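Local coordinates for alcohol dehydrogenase, zinc-containing (Streptococcus pneumoniae serotype 2, PDB 5YLN), which probably catalyses the zinc-dependent, NAD-linked interconversion of alcohols with aldehydes or ketones, at residues A[8-13]-A[54-59]; A[33-38]-A[349-354]; A[39-44]-A[122-127]; A[109-114]-A[127-132]. One frame throughout, in Å; residues are numbered along the deposited sequence.

Contact 1. Residues A[8-13]-A[54-59]; sequences YTYVKP and PTCQSG
Tyr10 and Val11 meet Ser58 and Gly59 where a beta strand, near its end, holds a loop against its flank. Strand 4-12 forms a two-stranded antiparallel hairpin with strand 15-22, and a classic beta bulge lies in it, Val11 and Lys12 both facing Leu15. Residues 54-59 belong to the loop between helix 43-50 and strand 66-72.

Two hydrogen bonds tie the pieces together, both to carbonyls of the strand. Gly59 N donates to Tyr10 O at 2.6 Å, arriving nearly along the C=O axis with an N-H...O angle of 149°. At the next strand residue, Val11 O accepts from Ser58 OG at 2.6 Å, in the carbonyl plane and on a lone pair. The serine hydroxyl gets there because OG stands anti to the backbone N (chi1 -178°). Consecutive strand carbonyls are thus engaged by consecutive loop residues, one through a side chain and one through the backbone.

The aromatic part centres on the Tyr10 ring, which has carbonyl oxygens at its edge and a sulfur beside it. Its CE2 lies 3.4 Å from Cys56 O, near the ring plane, and Gln57 O is at the edge too. The Cys56 sulfur makes a sulfur-aromatic contact with this ring, 4.9 Å from SG to the centroid and oblique to it. Ile48 of helix 43-50 touches both Tyr10 and Cys56, linking the helix to the pair.

Thr9, a buried residue, adds a minor contact. Its hydroxyl is bonded to Ser17 O within the hairpin, while methyl CG2 rests 3.8 Å from Gly59 O.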
loop_
_atom_site.group_PDB
_atom_site.type_symbol
_atom_site.label_atom_id
_atom_site.label_comp_id
_atom_site.label_asym_id
_atom_site.label_seq_id
_atom_site.Cartn_x
_atom_site.Cartn_y
_atom_site.Cartn_z
ATOM N N TYR A 8 29.572 -4.209 23.819
ATOM C CA TYR A 8 29.802 -4.938 22.570
ATOM C C TYR A 8 29.736 -3.951 21.408
ATOM O O TYR A 8 28.658 -3.448 21.065
ATOM C CB TYR A 8 28.791 -6.070 22.384
ATOM C CG TYR A 8 29.292 -7.168 21.462
ATOM C CD1 TYR A 8 30.524 -7.781 21.692
ATOM C CD2 TYR A 8 28.542 -7.589 20.361
ATOM C CE1 TYR A 8 31.003 -8.787 20.842
ATOM C CE2 TYR A 8 28.996 -8.601 19.511
ATOM C CZ TYR A 8 30.227 -9.195 19.753
ATOM O OH TYR A 8 30.681 -10.189 18.913
ATOM N N THR A 9 30.884 -3.696 20.790
ATOM C CA THR A 9 31.051 -2.644 19.798
ATOM C C THR A 9 31.242 -3.244 18.411
ATOM O O THR A 9 31.956 -4.235 18.246
ATOM C CB THR A 9 32.271 -1.768 20.129
ATOM O OG1 THR A 9 33.448 -2.586 20.115
ATOM C CG2 THR A 9 32.135 -1.092 21.496
ATOM N N TYR A 10 30.612 -2.623 17.418
ATOM C CA TYR A 10 30.948 -2.859 16.023
ATOM C C TYR A 10 32.295 -2.214 15.700
ATOM O O TYR A 10 32.556 -1.070 16.090
ATOM C CB TYR A 10 29.852 -2.284 15.125
ATOM C CG TYR A 10 30.139 -2.391 13.642
ATOM C CD1 TYR A 10 30.353 -3.627 13.047
ATOM C CD2 TYR A 10 30.161 -1.265 12.834
ATOM C CE1 TYR A 10 30.601 -3.742 11.691
ATOM C CE2 TYR A 10 30.412 -1.367 11.466
ATOM C CZ TYR A 10 30.642 -2.610 10.903
ATOM O OH TYR A 10 30.902 -2.747 9.544
ATOM N N VAL A 11 33.161 -2.942 14.992
ATOM C CA VAL A 11 34.488 -2.444 14.620
ATOM C C VAL A 11 34.597 -2.186 13.118
ATOM O O VAL A 11 34.847 -1.059 12.682
ATOM C CB VAL A 11 35.609 -3.401 15.083
ATOM C CG1 VAL A 11 36.978 -2.758 14.853
ATOM C CG2 VAL A 11 35.423 -3.784 16.533
ATOM N N LYS A 12 34.396 -3.220 12.313
ATOM C CA LYS A 12 34.554 -3.171 10.865
ATOM C C LYS A 12 33.874 -4.409 10.297
ATOM O O LYS A 12 33.483 -5.303 11.049
ATOM C CB LYS A 12 36.043 -3.116 10.465
ATOM C CG LYS A 12 36.763 -4.446 10.665
ATOM C CD LYS A 12 38.281 -4.294 10.957
ATOM C CE LYS A 12 39.094 -3.893 9.738
ATOM N NZ LYS A 12 40.585 -4.107 9.935
ATOM N N PRO A 13 33.694 -4.488 8.982
ATOM C CA PRO A 13 32.888 -5.601 8.450
ATOM C C PRO A 13 33.487 -6.940 8.853
ATOM O O PRO A 13 34.622 -7.265 8.502
ATOM C CB PRO A 13 32.921 -5.366 6.933
ATOM C CG PRO A 13 32.998 -3.872 6.827
ATOM C CD PRO A 13 33.958 -3.481 7.931
ATOM N N PRO A 54 26.051 0.047 6.626
ATOM C CA PRO A 54 27.287 0.843 6.710
ATOM C C PRO A 54 27.085 2.239 7.273
ATOM O O PRO A 54 28.076 2.947 7.493
ATOM C CB PRO A 54 27.788 0.876 5.262
ATOM C CG PRO A 54 26.582 0.539 4.406
ATOM C CD PRO A 54 25.496 -0.026 5.264
ATOM N N THR A 55 25.851 2.650 7.539
ATOM C CA THR A 55 25.675 3.867 8.322
ATOM C C THR A 55 26.008 3.671 9.802
ATOM O O THR A 55 25.920 4.632 10.570
ATOM C CB THR A 55 24.244 4.385 8.186
ATOM O OG1 THR A 55 23.334 3.337 8.523
ATOM C CG2 THR A 55 23.968 4.861 6.766
ATOM N N CYS A 56 26.368 2.470 10.234
ATOM C CA CYS A 56 26.764 2.255 11.620
ATOM C C CYS A 56 28.254 2.541 11.741
ATOM O O CYS A 56 29.083 1.804 11.199
ATOM C CB CYS A 56 26.443 0.838 12.068
ATOM S SG CYS A 56 26.911 0.578 13.751
ATOM N N GLN A 57 28.588 3.618 12.436
ATOM C CA GLN A 57 29.977 4.025 12.574
ATOM C C GLN A 57 30.773 3.011 13.394
ATOM O O GLN A 57 30.254 2.394 14.326
ATOM C CB GLN A 57 30.032 5.400 13.235
ATOM C CG GLN A 57 31.389 5.786 13.739
ATOM C CD GLN A 57 31.404 7.188 14.259
ATOM O OE1 GLN A 57 30.364 7.831 14.367
ATOM N NE2 GLN A 57 32.585 7.681 14.572
ATOM N N SER A 58 32.045 2.837 13.022
ATOM C CA SER A 58 32.978 2.014 13.789
ATOM C C SER A 58 33.061 2.463 15.248
ATOM O O SER A 58 33.126 3.657 15.547
ATOM C CB SER A 58 34.364 2.078 13.155
ATOM O OG SER A 58 35.279 1.262 13.856
ATOM N N GLY A 59 33.069 1.491 16.158
ATOM C CA GLY A 59 33.085 1.770 17.577
ATOM C C GLY A 59 31.719 1.899 18.226
ATOM O O GLY A 59 31.641 2.049 19.450
#

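Contact 2. Residues A[33-38]-A[349-354]; sequences IVRIVK and IENDIS
Asn351 bonds to Ile36 and Val37 of strand 33-39 through both its side chain and its backbone, at the end of an antiparallel pairing with strand 347-350. Lys38 and Glu350 form a non-hydrogen-bonded pair, and strand 33-39 has a classic beta bulge in which Val37 and Lys38 both face Ile67. Beyond that pair, Asn351 starts an Asx turn.

Its backbone N donates almost straight to Val37 O (2.9 Å, 177°). From there CB passes 3.1 Å from Ile36 O, and with CG anti to the backbone N (chi1 -178°) the amide is carried along the strand. ND2 donates to Ile36 O at 2.8 Å, each atom lying close to the other group's plane. ND2 also gives a hydrogen to Ser354 OG. On the other branch, OD1 accepts from Ile353 N at 2.9 Å and from Ser354 N, the latter approaching from above the carbonyl plane. Four bonds fix the amide's rotation; the three to Ile353 and Ser354 also fold residues 351-354 round it.

Ser354 OG is also bonded to Glu126. Arg35 packs its CD against Ser354 CB, while its NE forms a salt bridge with Glu71.

Lys38 and Glu350 run side by side in the same direction. The lysine's salt bridges are with Glu147 and Asp146; toward Glu350 its contact is through the aliphatic chain, Lys38 CE lying 3.8 Å from Glu350 CD and NZ 4.6 Å from OE2.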
loop_
_atom_site.group_PDB
_atom_site.type_symbol
_atom_site.label_atom_id
_atom_site.label_comp_id
_atom_site.label_asym_id
_atom_site.label_seq_id
_atom_site.Cartn_x
_atom_site.Cartn_y
_atom_site.Cartn_z
ATOM N N ILE A 33 20.089 8.234 32.014
ATOM C CA ILE A 33 21.041 7.123 31.979
ATOM C C ILE A 33 20.374 5.912 32.617
ATOM O O ILE A 33 19.893 5.984 33.757
ATOM C CB ILE A 33 22.357 7.443 32.711
ATOM C CG1 ILE A 33 23.096 8.640 32.092
ATOM C CG2 ILE A 33 23.259 6.193 32.781
ATOM C CD1 ILE A 33 23.281 8.581 30.574
ATOM N N VAL A 34 20.365 4.798 31.893
ATOM C CA VAL A 34 19.717 3.566 32.321
ATOM C C VAL A 34 20.773 2.484 32.500
ATOM O O VAL A 34 21.678 2.341 31.669
ATOM C CB VAL A 34 18.631 3.134 31.308
ATOM C CG1 VAL A 34 17.994 1.824 31.717
ATOM C CG2 VAL A 34 17.566 4.220 31.183
ATOM N N ARG A 35 20.664 1.734 33.594
ATOM C CA ARG A 35 21.477 0.541 33.800
ATOM C C ARG A 35 20.766 -0.653 33.174
ATOM O O ARG A 35 19.656 -1.004 33.596
ATOM C CB ARG A 35 21.724 0.289 35.287
ATOM C CG ARG A 35 22.316 -1.093 35.549
ATOM C CD ARG A 35 22.924 -1.230 36.952
ATOM N NE ARG A 35 21.983 -0.899 38.022
ATOM C CZ ARG A 35 21.036 -1.720 38.468
ATOM N NH1 ARG A 35 20.875 -2.920 37.919
ATOM N NH2 ARG A 35 20.235 -1.340 39.461
ATOM N N ILE A 36 21.393 -1.271 32.168
ATOM C CA ILE A 36 20.758 -2.398 31.493
ATOM C C ILE A 36 20.690 -3.585 32.445
ATOM O O ILE A 36 21.689 -3.957 33.076
ATOM C CB ILE A 36 21.505 -2.772 30.200
ATOM C CG1 ILE A 36 21.524 -1.621 29.192
ATOM C CG2 ILE A 36 20.876 -3.995 29.565
ATOM C CD1 ILE A 36 20.159 -1.151 28.760
ATOM N N VAL A 37 19.502 -4.170 32.567
ATOM C CA VAL A 37 19.296 -5.414 33.310
ATOM C C VAL A 37 19.332 -6.622 32.381
ATOM O O VAL A 37 20.029 -7.594 32.657
ATOM C CB VAL A 37 17.970 -5.353 34.104
ATOM C CG1 VAL A 37 17.608 -6.716 34.673
ATOM C CG2 VAL A 37 18.060 -4.314 35.220
ATOM N N LYS A 38 18.588 -6.570 31.268
ATOM C CA LYS A 38 18.522 -7.669 30.317
ATOM C C LYS A 38 18.373 -7.121 28.907
ATOM O O LYS A 38 17.751 -6.084 28.694
ATOM C CB LYS A 38 17.362 -8.622 30.619
ATOM C CG LYS A 38 17.661 -9.645 31.693
ATOM C CD LYS A 38 16.387 -10.347 32.148
ATOM C CE LYS A 38 16.682 -11.184 33.395
ATOM N NZ LYS A 38 15.574 -12.093 33.738
ATOM N N ILE A 349 20.032 -11.856 27.299
ATOM C CA ILE A 349 21.358 -11.581 27.830
ATOM C C ILE A 349 21.188 -10.752 29.095
ATOM O O ILE A 349 20.611 -9.663 29.042
ATOM C CB ILE A 349 22.236 -10.848 26.805
ATOM C CG1 ILE A 349 22.365 -11.677 25.520
ATOM C CG2 ILE A 349 23.615 -10.585 27.401
ATOM C CD1 ILE A 349 22.735 -10.855 24.307
ATOM N N GLU A 350 21.703 -11.255 30.218
ATOM C CA GLU A 350 21.507 -10.643 31.528
ATOM C C GLU A 350 22.794 -9.989 32.012
ATOM O O GLU A 350 23.864 -10.597 31.941
ATOM C CB GLU A 350 21.040 -11.676 32.556
ATOM C CG GLU A 350 20.547 -11.036 33.834
ATOM C CD GLU A 350 20.066 -12.048 34.843
ATOM O OE1 GLU A 350 20.186 -13.266 34.585
ATOM O OE2 GLU A 350 19.566 -11.618 35.900
ATOM N N ASN A 351 22.675 -8.770 32.530
ATOM C CA ASN A 351 23.824 -7.985 32.985
ATOM C C ASN A 351 24.330 -8.567 34.305
ATOM O O ASN A 351 23.824 -8.249 35.385
ATOM C CB ASN A 351 23.451 -6.514 33.131
ATOM C CG ASN A 351 24.631 -5.640 33.558
ATOM O OD1 ASN A 351 25.717 -6.145 33.890
ATOM N ND2 ASN A 351 24.423 -4.338 33.560
ATOM N N ASP A 352 25.353 -9.411 34.216
ATOM C CA ASP A 352 25.992 -10.014 35.375
ATOM C C ASP A 352 27.174 -9.195 35.872
ATOM O O ASP A 352 27.898 -9.659 36.752
ATOM C CB ASP A 352 26.463 -11.439 35.044
ATOM C CG ASP A 352 27.522 -11.467 33.930
ATOM O OD1 ASP A 352 27.448 -10.593 33.034
ATOM O OD2 ASP A 352 28.418 -12.356 33.942
ATOM N N ILE A 353 27.391 -7.999 35.330
ATOM C CA ILE A 353 28.589 -7.216 35.616
ATOM C C ILE A 353 28.292 -6.058 36.555
ATOM O O ILE A 353 29.040 -5.825 37.503
ATOM C CB ILE A 353 29.236 -6.715 34.300
ATOM C CG1 ILE A 353 29.648 -7.896 33.410
ATOM C CG2 ILE A 353 30.461 -5.825 34.602
ATOM C CD1 ILE A 353 30.170 -7.509 32.029
ATOM N N SER A 354 27.198 -5.339 36.323
ATOM C CA SER A 354 26.960 -4.089 37.025
ATOM C C SER A 354 26.475 -4.326 38.456
ATOM O O SER A 354 25.755 -5.286 38.744
ATOM C CB SER A 354 25.935 -3.245 36.270
ATOM O OG SER A 354 26.342 -2.963 34.936
#

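Contact 3. Residues A[39-44]-A[122-127]; sequences TTICGT and GMQAEY. With ZN (zinc ion), chain E.
Gln124 reaches across to the chain just ahead of a zinc ligand, with NE2 donating to Thr40 O at 3.0 Å (N-H...O 150°). The acceptor lies near the amide plane of Gln124, whereas the donor is tilted 28° from the carbonyl plane of Thr40. The same nitrogen stands 3.9 Å from Ile41 CA, and the side chains of Ile41 and Gln124 cross at about a right angle. Thr39 completes this buried shell: its OG1 lies 4.1 Å from Met123 CB, and its methyl CG2 approaches Gln124 CG.

The next shell helps to place the amide. The Gln124 side chain extends beyond CG, and OE1 is hydrogen-bonded to Tyr333 OH, on helix 329-337. NE2 has a second, weak bond to Asp45. In the backbone, Gln124 is the centre of an inverse gamma turn. Thr39 OG1 and Thr40 OG1 turn to other partners, the carbonyls of Glu65 and Val347.

Further along, Cys42 SG binds the zinc ion at 2.5 Å. With SG anti to its own backbone N (chi1 174°), the sulfur also accepts from Thr44 N at 3.4 Å, capping the start of helix 43-50, while Cys42 N donates to Asp45. The glutamine thus grips the backbone two residues before the metal ligand. His64 also binds this ion; the cysteine-histidine pair is consistent with the catalytic zinc site of zinc-containing alcohol dehydrogenases.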
loop_
_atom_site.group_PDB
_atom_site.type_symbol
_atom_site.label_atom_id
_atom_site.label_comp_id
_atom_site.label_asym_id
_atom_site.label_seq_id
_atom_site.Cartn_x
_atom_site.Cartn_y
_atom_site.Cartn_z
ATOM N N THR A 39 18.960 -7.822 27.945
ATOM C CA THR A 39 18.926 -7.382 26.560
ATOM C C THR A 39 18.821 -8.623 25.678
ATOM O O THR A 39 18.703 -9.752 26.170
ATOM C CB THR A 39 20.159 -6.522 26.229
ATOM O OG1 THR A 39 19.980 -5.883 24.966
ATOM C CG2 THR A 39 21.473 -7.373 26.192
ATOM N N THR A 40 18.844 -8.405 24.363
ATOM C CA THR A 40 18.810 -9.486 23.380
ATOM C C THR A 40 19.554 -9.039 22.103
ATOM O O THR A 40 20.119 -7.944 22.033
ATOM C CB THR A 40 17.346 -9.896 23.121
ATOM O OG1 THR A 40 17.269 -11.042 22.262
ATOM C CG2 THR A 40 16.575 -8.774 22.486
ATOM N N ILE A 41 19.554 -9.906 21.092
ATOM C CA ILE A 41 20.137 -9.639 19.780
ATOM C C ILE A 41 19.019 -9.667 18.744
ATOM O O ILE A 41 18.121 -10.516 18.801
ATOM C CB ILE A 41 21.218 -10.676 19.399
ATOM C CG1 ILE A 41 22.180 -10.963 20.559
ATOM C CG2 ILE A 41 22.006 -10.212 18.188
ATOM C CD1 ILE A 41 22.985 -12.217 20.345
ATOM N N CYS A 42 19.092 -8.756 17.787
ATOM C CA CYS A 42 18.188 -8.688 16.653
ATOM C C CYS A 42 18.924 -9.130 15.395
ATOM O O CYS A 42 20.149 -9.012 15.306
ATOM C CB CYS A 42 17.664 -7.263 16.482
ATOM S SG CYS A 42 16.669 -7.039 15.010
ATOM N N GLY A 43 18.185 -9.656 14.420
ATOM C CA GLY A 43 18.811 -9.990 13.151
ATOM C C GLY A 43 19.583 -8.826 12.548
ATOM O O GLY A 43 20.649 -9.022 11.957
ATOM N N THR A 44 19.066 -7.597 12.705
ATOM C CA THR A 44 19.751 -6.411 12.189
ATOM C C THR A 44 21.154 -6.269 12.778
ATOM O O THR A 44 22.056 -5.771 12.103
ATOM C CB THR A 44 18.910 -5.151 12.473
ATOM O OG1 THR A 44 17.657 -5.208 11.772
ATOM C CG2 THR A 44 19.649 -3.891 12.060
ATOM N N GLY A 122 24.147 1.654 21.568
ATOM C CA GLY A 122 22.986 0.847 21.871
ATOM C C GLY A 122 23.058 0.124 23.211
ATOM O O GLY A 122 23.765 0.531 24.139
ATOM N N MET A 123 22.317 -0.978 23.314
ATOM C CA MET A 123 21.923 -1.533 24.611
ATOM C C MET A 123 22.736 -2.735 25.046
ATOM O O MET A 123 22.556 -3.193 26.179
ATOM C CB MET A 123 20.427 -1.871 24.619
ATOM C CG MET A 123 19.546 -0.764 24.045
ATOM S SD MET A 123 17.848 -0.946 24.620
ATOM C CE MET A 123 17.020 0.245 23.590
ATOM N N GLN A 124 23.660 -3.225 24.212
ATOM C CA GLN A 124 24.525 -4.346 24.595
ATOM C C GLN A 124 25.749 -3.815 25.339
ATOM O O GLN A 124 26.883 -3.828 24.844
ATOM C CB GLN A 124 24.919 -5.166 23.375
ATOM C CG GLN A 124 23.757 -6.020 22.926
ATOM C CD GLN A 124 23.852 -6.483 21.496
ATOM O OE1 GLN A 124 24.909 -6.436 20.904
ATOM N NE2 GLN A 124 22.734 -6.933 20.934
ATOM N N ALA A 125 25.468 -3.331 26.552
ATOM C CA ALA A 125 26.428 -2.688 27.437
ATOM C C ALA A 125 25.808 -2.620 28.823
ATOM O O ALA A 125 24.633 -2.949 29.012
ATOM C CB ALA A 125 26.790 -1.286 26.947
ATOM N N GLU A 126 26.600 -2.126 29.783
ATOM C CA GLU A 126 26.126 -2.041 31.163
ATOM C C GLU A 126 25.153 -0.884 31.364
ATOM O O GLU A 126 24.160 -1.023 32.088
ATOM C CB GLU A 126 27.294 -1.875 32.129
ATOM C CG GLU A 126 28.183 -3.090 32.293
ATOM C CD GLU A 126 29.356 -2.809 33.245
ATOM O OE1 GLU A 126 29.091 -2.534 34.433
ATOM O OE2 GLU A 126 30.527 -2.832 32.796
ATOM N N TYR A 127 25.459 0.277 30.784
ATOM C CA TYR A 127 24.654 1.478 30.933
ATOM C C TYR A 127 24.360 2.046 29.556
ATOM O O TYR A 127 25.115 1.839 28.599
ATOM C CB TYR A 127 25.345 2.546 31.808
ATOM C CG TYR A 127 25.669 2.083 33.217
ATOM C CD1 TYR A 127 26.886 1.454 33.514
ATOM C CD2 TYR A 127 24.764 2.267 34.250
ATOM C CE1 TYR A 127 27.173 1.031 34.812
ATOM C CE2 TYR A 127 25.046 1.845 35.555
ATOM C CZ TYR A 127 26.237 1.230 35.826
ATOM O OH TYR A 127 26.465 0.824 37.122
HETATM ZN ZN ZN E . 15.683 -4.825 15.726
#

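Contact 4. Residues A[109-114]-A[127-132]; sequences EDEGGW and YLRVPH
Glu111 and Arg129 meet head-on in a two-pronged salt bridge. Arg129 NH1 donates to Glu111 OE2 at 2.9 Å and NH2 to Glu111 OE1 at 3.0 Å, both bonds nearly straight. Both carboxylate oxygens are met on their syn sides and lie close to the guanidinium plane, though the two flat groups are turned 31° from each other. Glu111 reaches over with CG anti to its backbone N (chi1 -158°) and an extended chain; Arg129 is likewise extended as far as NE. OE1 has a second cationic partner, Lys28, so the carboxylate probably keeps its negative charge.

Pro131 lies across the glutamate: its CB comes 3.8 Å from Glu111 OE1, while CG sits over one face of the Arg129 guanidinium, towards the rim.

A separate bond satisfies the backbone carbonyl of Asp110. His132 NE2 donates to Asp110 O at 2.9 Å, with an N-H...O angle of 144° and the oxygen tilted from the ring plane. Glu111 O is also at the ring edge, 3.6 Å from His132 CD2. The Asp110 carboxylate crosses the imidazole obliquely, Asp110 OD2 being 3.8 Å from His132 CE1.

His132 touches Cys94, and Asp110 follows Cys108 closely in sequence; both cysteines bind the second zinc ion. The contact therefore joins the chain leaving that four-cysteine site to the end of strand 127-129, with His132 at the N-cap of helix 133-136.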
loop_
_atom_site.group_PDB
_atom_site.type_symbol
_atom_site.label_atom_id
_atom_site.label_comp_id
_atom_site.label_asym_id
_atom_site.label_seq_id
_atom_site.Cartn_x
_atom_site.Cartn_y
_atom_site.Cartn_z
ATOM N N GLU A 109 12.370 13.786 13.945
ATOM C CA GLU A 109 13.384 14.631 13.306
ATOM C C GLU A 109 14.372 15.264 14.284
ATOM O O GLU A 109 15.201 16.072 13.866
ATOM C CB GLU A 109 12.716 15.744 12.485
ATOM C CG GLU A 109 11.748 15.244 11.416
ATOM C CD GLU A 109 11.117 16.366 10.568
ATOM O OE1 GLU A 109 11.056 16.211 9.327
ATOM O OE2 GLU A 109 10.672 17.387 11.136
ATOM N N ASP A 110 14.305 14.933 15.571
ATOM C CA ASP A 110 15.156 15.552 16.591
ATOM C C ASP A 110 15.742 14.432 17.452
ATOM O O ASP A 110 15.132 14.045 18.454
ATOM C CB ASP A 110 14.347 16.544 17.409
ATOM C CG ASP A 110 15.108 17.076 18.604
ATOM O OD1 ASP A 110 16.357 17.043 18.580
ATOM O OD2 ASP A 110 14.446 17.512 19.580
ATOM N N GLU A 111 16.917 13.938 17.062
ATOM C CA GLU A 111 17.580 12.781 17.674
ATOM C C GLU A 111 16.575 11.667 17.963
ATOM O O GLU A 111 16.398 11.214 19.095
ATOM C CB GLU A 111 18.355 13.157 18.951
ATOM C CG GLU A 111 19.474 12.099 19.292
ATOM C CD GLU A 111 20.330 12.400 20.545
ATOM O OE1 GLU A 111 19.981 13.293 21.345
ATOM O OE2 GLU A 111 21.375 11.724 20.731
ATOM N N GLY A 112 15.903 11.228 16.898
ATOM C CA GLY A 112 14.808 10.292 17.031
ATOM C C GLY A 112 14.838 9.236 15.945
ATOM O O GLY A 112 15.703 9.240 15.073
ATOM N N GLY A 113 13.875 8.329 16.026
ATOM C CA GLY A 113 13.825 7.193 15.138
ATOM C C GLY A 113 14.592 6.022 15.716
ATOM O O GLY A 113 14.851 5.937 16.923
ATOM N N TRP A 114 14.980 5.108 14.828
ATOM C CA TRP A 114 15.808 3.978 15.233
ATOM C C TRP A 114 17.254 4.438 15.208
ATOM O O TRP A 114 17.865 4.569 14.145
ATOM C CB TRP A 114 15.589 2.763 14.342
ATOM C CG TRP A 114 16.640 1.754 14.569
ATOM C CD1 TRP A 114 17.041 1.231 15.775
ATOM C CD2 TRP A 114 17.486 1.176 13.582
ATOM N NE1 TRP A 114 18.077 0.340 15.592
ATOM C CE2 TRP A 114 18.375 0.298 14.249
ATOM C CE3 TRP A 114 17.579 1.301 12.196
ATOM C CZ2 TRP A 114 19.330 -0.441 13.571
ATOM C CZ3 TRP A 114 18.546 0.574 11.526
ATOM C CH2 TRP A 114 19.399 -0.289 12.209
ATOM N N TYR A 127 25.459 0.277 30.784
ATOM C CA TYR A 127 24.654 1.478 30.933
ATOM C C TYR A 127 24.360 2.046 29.556
ATOM O O TYR A 127 25.115 1.839 28.599
ATOM C CB TYR A 127 25.345 2.546 31.808
ATOM C CG TYR A 127 25.669 2.083 33.217
ATOM C CD1 TYR A 127 26.886 1.454 33.514
ATOM C CD2 TYR A 127 24.764 2.267 34.250
ATOM C CE1 TYR A 127 27.173 1.031 34.812
ATOM C CE2 TYR A 127 25.046 1.845 35.555
ATOM C CZ TYR A 127 26.237 1.230 35.826
ATOM O OH TYR A 127 26.465 0.824 37.122
ATOM N N LEU A 128 23.262 2.792 29.476
ATOM C CA LEU A 128 22.752 3.324 28.224
ATOM C C LEU A 128 22.320 4.769 28.429
ATOM O O LEU A 128 21.551 5.060 29.347
ATOM C CB LEU A 128 21.574 2.474 27.733
ATOM C CG LEU A 128 20.729 3.023 26.580
ATOM C CD1 LEU A 128 21.519 2.946 25.276
ATOM C CD2 LEU A 128 19.419 2.252 26.483
ATOM N N ARG A 129 22.794 5.670 27.576
ATOM C CA ARG A 129 22.197 6.992 27.501
ATOM C C ARG A 129 20.920 6.898 26.676
ATOM O O ARG A 129 20.938 6.408 25.539
ATOM C CB ARG A 129 23.153 8.013 26.887
ATOM C CG ARG A 129 22.401 9.250 26.419
ATOM C CD ARG A 129 23.292 10.349 25.901
ATOM N NE ARG A 129 22.453 11.481 25.507
ATOM C CZ ARG A 129 22.141 11.782 24.251
ATOM N NH1 ARG A 129 22.624 11.047 23.248
ATOM N NH2 ARG A 129 21.338 12.812 23.995
ATOM N N VAL A 130 19.812 7.354 27.245
ATOM C CA VAL A 130 18.516 7.300 26.580
ATOM C C VAL A 130 18.076 8.730 26.266
ATOM O O VAL A 130 17.688 9.468 27.181
ATOM C CB VAL A 130 17.480 6.590 27.452
ATOM C CG1 VAL A 130 16.137 6.560 26.750
ATOM C CG2 VAL A 130 17.975 5.216 27.804
ATOM N N PRO A 131 18.097 9.162 25.002
ATOM C CA PRO A 131 17.522 10.477 24.665
ATOM C C PRO A 131 16.008 10.459 24.823
ATOM O O PRO A 131 15.373 9.413 24.690
ATOM C CB PRO A 131 17.914 10.687 23.196
ATOM C CG PRO A 131 18.858 9.539 22.842
ATOM C CD PRO A 131 18.526 8.426 23.803
ATOM N N HIS A 132 15.444 11.629 25.140
ATOM C CA HIS A 132 13.992 11.819 25.273
ATOM C C HIS A 132 13.359 10.758 26.162
ATOM O O HIS A 132 12.428 10.052 25.762
ATOM C CB HIS A 132 13.324 11.829 23.906
ATOM C CG HIS A 132 13.876 12.863 22.983
ATOM N ND1 HIS A 132 13.882 14.206 23.291
ATOM C CD2 HIS A 132 14.463 12.751 21.765
ATOM C CE1 HIS A 132 14.448 14.878 22.302
ATOM N NE2 HIS A 132 14.802 14.019 21.363
#

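Contacts 2, 3 and 4 meet around one mixed sheet, built from strands of the GroES-like range and from the C-terminal strands 322-325 and 347-350; contact 1 lies beside it, on the hairpin of strands 4-12 and 15-22. Contacts 2 and 3 are closest, with centres 10 Å apart, because strand 33-39 runs on towards Cys42 and Ile36 bonds to Glu126. Strand 127-129 pairs with strand 33-39, bringing contact 4 against contact 2. Tyr8 N and Gln124 O, 2.9 Å apart, join contacts 1 and 3. Contact 1 closes before contact 4 opens, and its segments alternate with those of contacts 2 and 3. Contacts 3 and 4 fall between the segments of contact 2, whose residues 349-354 bring the C-terminal end back to strand 33-39.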